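Local coordinates for protein geranyltranstransferase (IspA) (Helicobacter pylori, PDB 3LLW) that probably acts as a magnesium-dependent prenyltransferase of the farnesyl/geranylgeranyl diphosphate synthase family in isoprenoid biosynthesis, at residues T182-H185 with E186-A190; G223-F226 with Q227-D231. All coordinates share one frame; numbering follows the deposited sequence.

Contact 1. Residues T182-H185 with E186-A190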
loop_
_atom_site.group_PDB
_atom_site.type_symbol
_atom_site.label_atom_id
_atom_site.label_comp_id
_atom_site.label_asym_id
_atom_site.label_seq_id
_atom_site.Cartn_x
_atom_site.Cartn_y
_atom_site.Cartn_z
ATOM N N THR A 182 -26.302 -2.895 -1.221
ATOM C CA THR A 182 -25.941 -1.732 -0.408
ATOM C C THR A 182 -24.569 -1.952 0.232
ATOM O O THR A 182 -23.763 -1.027 0.333
ATOM C CB THR A 182 -27.015 -1.439 0.693
ATOM O OG1 THR A 182 -28.321 -1.396 0.106
ATOM C CG2 THR A 182 -26.772 -0.109 1.347
ATOM N N PHE A 183 -24.309 -3.186 0.651
ATOM C CA PHE A 183 -23.032 -3.577 1.226
ATOM C C PHE A 183 -21.912 -3.479 0.193
ATOM O O PHE A 183 -20.833 -2.997 0.489
ATOM C CB PHE A 183 -23.139 -5.012 1.749
ATOM C CG PHE A 183 -21.926 -5.491 2.487
ATOM C CD1 PHE A 183 -20.845 -6.059 1.799
ATOM C CD2 PHE A 183 -21.875 -5.424 3.870
ATOM C CE1 PHE A 183 -19.716 -6.510 2.482
ATOM C CE2 PHE A 183 -20.753 -5.891 4.564
ATOM C CZ PHE A 183 -19.670 -6.428 3.863
ATOM N N LEU A 184 -22.158 -3.969 -1.015
ATOM C CA LEU A 184 -21.144 -3.892 -2.043
ATOM C C LEU A 184 -20.757 -2.439 -2.263
ATOM O O LEU A 184 -19.569 -2.098 -2.219
ATOM C CB LEU A 184 -21.607 -4.630 -3.315
ATOM C CG LEU A 184 -21.314 -4.286 -4.776
ATOM C CD1 LEU A 184 -19.991 -3.633 -5.048
ATOM C CD2 LEU A 184 -21.406 -5.592 -5.568
ATOM N N HIS A 185 -21.747 -1.570 -2.428
ATOM C CA HIS A 185 -21.460 -0.180 -2.774
ATOM C C HIS A 185 -20.972 0.672 -1.606
ATOM O O HIS A 185 -20.198 1.608 -1.831
ATOM C CB HIS A 185 -22.651 0.468 -3.485
ATOM C CG HIS A 185 -22.869 -0.058 -4.865
ATOM N ND1 HIS A 185 -21.840 -0.204 -5.773
ATOM C CD2 HIS A 185 -23.994 -0.461 -5.501
ATOM C CE1 HIS A 185 -22.322 -0.687 -6.906
ATOM N NE2 HIS A 185 -23.626 -0.852 -6.767
ATOM N N GLU A 186 -21.390 0.338 -0.380
ATOM C CA GLU A 186 -20.855 0.993 0.816
ATOM C C GLU A 186 -19.346 0.799 0.798
ATOM O O GLU A 186 -18.600 1.743 1.022
ATOM C CB GLU A 186 -21.446 0.399 2.106
ATOM C CG GLU A 186 -21.070 1.147 3.396
ATOM C CD GLU A 186 -21.331 0.345 4.685
ATOM O OE1 GLU A 186 -21.118 0.907 5.785
ATOM O OE2 GLU A 186 -21.733 -0.846 4.609
ATOM N N HIS A 187 -18.912 -0.420 0.465
ATOM C CA HIS A 187 -17.493 -0.792 0.491
ATOM C C HIS A 187 -16.705 -0.367 -0.768
ATOM O O HIS A 187 -15.650 0.239 -0.647
ATOM C CB HIS A 187 -17.331 -2.288 0.836
ATOM C CG HIS A 187 -17.725 -2.617 2.251
ATOM N ND1 HIS A 187 -19.038 -2.682 2.669
ATOM C CD2 HIS A 187 -16.973 -2.885 3.342
ATOM C CE1 HIS A 187 -19.074 -2.968 3.956
ATOM N NE2 HIS A 187 -17.834 -3.098 4.389
ATOM N N LYS A 188 -17.221 -0.644 -1.963
ATOM C CA LYS A 188 -16.527 -0.283 -3.211
ATOM C C LYS A 188 -16.310 1.238 -3.290
ATOM O O LYS A 188 -15.204 1.711 -3.549
ATOM C CB LYS A 188 -17.362 -0.742 -4.420
ATOM C CG LYS A 188 -16.577 -1.426 -5.547
ATOM C CD LYS A 188 -15.823 -0.476 -6.435
ATOM C CE LYS A 188 -16.427 -0.437 -7.833
ATOM N NZ LYS A 188 -16.116 -1.674 -8.594
ATOM N N THR A 189 -17.369 1.994 -3.006
ATOM C CA THR A 189 -17.399 3.431 -3.251
ATOM C C THR A 189 -17.387 4.314 -1.977
ATOM O O THR A 189 -16.562 5.224 -1.851
ATOM C CB THR A 189 -18.613 3.743 -4.145
ATOM O OG1 THR A 189 -18.410 3.135 -5.428
ATOM C CG2 THR A 189 -18.823 5.236 -4.319
ATOM N N ALA A 190 -18.292 4.049 -1.045
ATOM C CA ALA A 190 -18.598 5.024 0.013
ATOM C C ALA A 190 -17.532 5.168 1.079
ATOM O O ALA A 190 -17.384 6.248 1.670
ATOM C CB ALA A 190 -19.965 4.737 0.640
#
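Glu186 N donates to Thr182 O at 2.8 Å, a regular turn of helix 178-204. His187 then reaches back to Phe183 twice. Its backbone N bonds to Phe183 O, and its imidazole ND1 meets the same oxygen at 2.8 Å, with that oxygen lying somewhat out of the imidazole plane. A first torsion of -68° sets the imidazole back over the preceding turn, where it stacks face to face with the Phe183 ring: centroids lie 4.1 Å apart, the planes are inclined by 28°, and His187 CE1 sits over Phe183 near CE2. Histidine suits the place, being flat enough to stack and able to offer an N-H. Lys188 N gives Leu184 O a nearly straight bond, while its CB lies beside Leu184 CD1 at 4.0 Å; the bent chain beyond leads NZ away to a salt bridge with Asp168. Thr189 N and Ala190 N share His185 O, at 3.1 and 3.2 Å, and the second of these bonds widens the helix into a pi-type turn. With Lys188 near Asp94, a residue that binds magnesium although no metal is bound to this chain here, the arrangement is consistent with the Lys-Thr motif that, in relatives, lines the allylic diphosphate site.

Contact 2. Residues G223-F226 with Q227-D231; sequences GLCF and QVLDD
Phe226 O accepts from two donors, Asp230 N at 3.0 Å and a water at 2.9 Å that also gives a weak bond to Asp230 OD1. The water sits above the rim of one face of the Phe226 ring; chi1 of 173° sets CG beside the residue's own carbonyl carbon, whose oxygen holds that water. Phe51 meets the ring with nearly parallel planes. Three more backbone donors make up the i to i+4 pattern along the helix: Gln227 N to Gly223 O, Val228 N to Leu224 O and Leu229 N to Cys225 O. The last two are the straightest, Leu229 N reaching Cys225 O at 3.0 Å with 175° at the hydrogen.

The sequence here fits the start of the second aspartate-rich motif, FQxxDDxxD, which in relatives lines the diphosphate and magnesium site of the all-helical terpene synthase fold. Gln227 has both ends of its buried amide engaged: NE2 gives a bond to Asp231 OD1 at 2.9 Å, from above the carboxylate plane, and OE1 is hydrogen-bonded with Thr189 OG1 of helix 178-204. An amide can give and accept at once, which is what this buried position demands. The other carboxylate oxygen, Asp231 OD2, accepts from Phe255 N, so the group is gripped at both oxygens. On the apolar flank, Leu224 CD1 and Val228 CG2 come within 4.3 Å, and both residues pack against Tyr267 and Phe255.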
loop_
_atom_site.group_PDB
_atom_site.type_symbol
_atom_site.label_atom_id
_atom_site.label_comp_id
_atom_site.label_asym_id
_atom_site.label_seq_id
_atom_site.Cartn_x
_atom_site.Cartn_y
_atom_site.Cartn_z
ATOM N N GLY A 223 -21.916 8.767 -0.315
ATOM C CA GLY A 223 -21.259 7.848 -1.226
ATOM C C GLY A 223 -22.232 6.869 -1.839
ATOM O O GLY A 223 -22.101 6.505 -3.009
ATOM N N LEU A 224 -23.206 6.437 -1.038
ATOM C CA LEU A 224 -24.319 5.640 -1.541
ATOM C C LEU A 224 -25.100 6.445 -2.570
ATOM O O LEU A 224 -25.347 5.974 -3.691
ATOM C CB LEU A 224 -25.240 5.201 -0.403
ATOM C CG LEU A 224 -26.474 4.364 -0.770
ATOM C CD1 LEU A 224 -26.084 3.047 -1.461
ATOM C CD2 LEU A 224 -27.333 4.098 0.470
ATOM N N CYS A 225 -25.467 7.663 -2.186
ATOM C CA CYS A 225 -26.144 8.593 -3.079
ATOM C C CYS A 225 -25.347 8.826 -4.379
ATOM O O CYS A 225 -25.884 8.674 -5.485
ATOM C CB CYS A 225 -26.378 9.909 -2.351
ATOM S SG CYS A 225 -27.565 10.927 -3.173
ATOM N N PHE A 226 -24.062 9.156 -4.225
ATOM C CA PHE A 226 -23.106 9.248 -5.327
ATOM C C PHE A 226 -23.174 8.020 -6.250
ATOM O O PHE A 226 -23.175 8.168 -7.455
ATOM C CB PHE A 226 -21.678 9.465 -4.782
ATOM C CG PHE A 226 -20.593 9.405 -5.834
ATOM C CD1 PHE A 226 -19.874 8.237 -6.050
ATOM C CD2 PHE A 226 -20.282 10.524 -6.597
ATOM C CE1 PHE A 226 -18.880 8.175 -7.028
ATOM C CE2 PHE A 226 -19.281 10.477 -7.574
ATOM C CZ PHE A 226 -18.583 9.300 -7.789
ATOM N N GLN A 227 -23.260 6.822 -5.670
ATOM C CA GLN A 227 -23.270 5.576 -6.436
ATOM C C GLN A 227 -24.588 5.286 -7.159
ATOM O O GLN A 227 -24.586 4.833 -8.320
ATOM C CB GLN A 227 -22.883 4.406 -5.527
ATOM C CG GLN A 227 -22.603 3.104 -6.249
ATOM C CD GLN A 227 -21.620 3.238 -7.405
ATOM O OE1 GLN A 227 -20.495 3.715 -7.241
ATOM N NE2 GLN A 227 -22.045 2.802 -8.585
ATOM N N VAL A 228 -25.704 5.536 -6.474
ATOM C CA VAL A 228 -27.039 5.402 -7.058
ATOM C C VAL A 228 -27.164 6.329 -8.271
ATOM O O VAL A 228 -27.607 5.899 -9.346
ATOM C CB VAL A 228 -28.164 5.679 -6.021
ATOM C CG1 VAL A 228 -29.542 5.613 -6.664
ATOM C CG2 VAL A 228 -28.095 4.678 -4.880
ATOM N N LEU A 229 -26.731 7.580 -8.113
ATOM C CA LEU A 229 -26.676 8.510 -9.248
ATOM C C LEU A 229 -25.775 8.019 -10.376
ATOM O O LEU A 229 -26.133 8.138 -11.541
ATOM C CB LEU A 229 -26.235 9.900 -8.806
ATOM C CG LEU A 229 -27.289 10.708 -8.064
ATOM C CD1 LEU A 229 -26.600 11.872 -7.403
ATOM C CD2 LEU A 229 -28.391 11.170 -9.004
ATOM N N ASP A 230 -24.621 7.454 -10.026
ATOM C CA ASP A 230 -23.706 6.894 -11.020
ATOM C C ASP A 230 -24.353 5.741 -11.792
ATOM O O ASP A 230 -24.233 5.663 -13.013
ATOM C CB ASP A 230 -22.398 6.450 -10.359
ATOM C CG ASP A 230 -21.192 6.608 -11.277
ATOM O OD1 ASP A 230 -20.997 7.718 -11.832
ATOM O OD2 ASP A 230 -20.434 5.626 -11.437
ATOM N N ASP A 231 -25.068 4.874 -11.074
ATOM C CA ASP A 231 -25.844 3.778 -11.679
ATOM C C ASP A 231 -26.891 4.271 -12.688
ATOM O O ASP A 231 -27.126 3.622 -13.709
ATOM C CB ASP A 231 -26.531 2.928 -10.596
ATOM C CG ASP A 231 -25.551 2.052 -9.802
ATOM O OD1 ASP A 231 -24.346 2.012 -10.153
ATOM O OD2 ASP A 231 -26.003 1.383 -8.833
HETATM O O HOH W 1 -22.107 9.862 -9.512
#

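In the fold
From the N terminus, contact 1 comes first, near the start of helix 178-204, and is complete before contact 2 opens at about the middle of helix 209-236. Each spans about two and a half turns within one helix and encloses no loop, so the two run in series and neither nest nor cross. They belong to consecutive helices, and the chain folds back to bring their centres about 10 Å apart. Where they touch, Thr189 packs on Gly223 and Phe226, while His185 rests on Gln227. Contact 1 faces helix 161-170 as well, and contact 2 faces helices 261-279 and 287-301, so the pair ties helix 161-170, through helices 178-204 and 209-236, to those C-terminal helices.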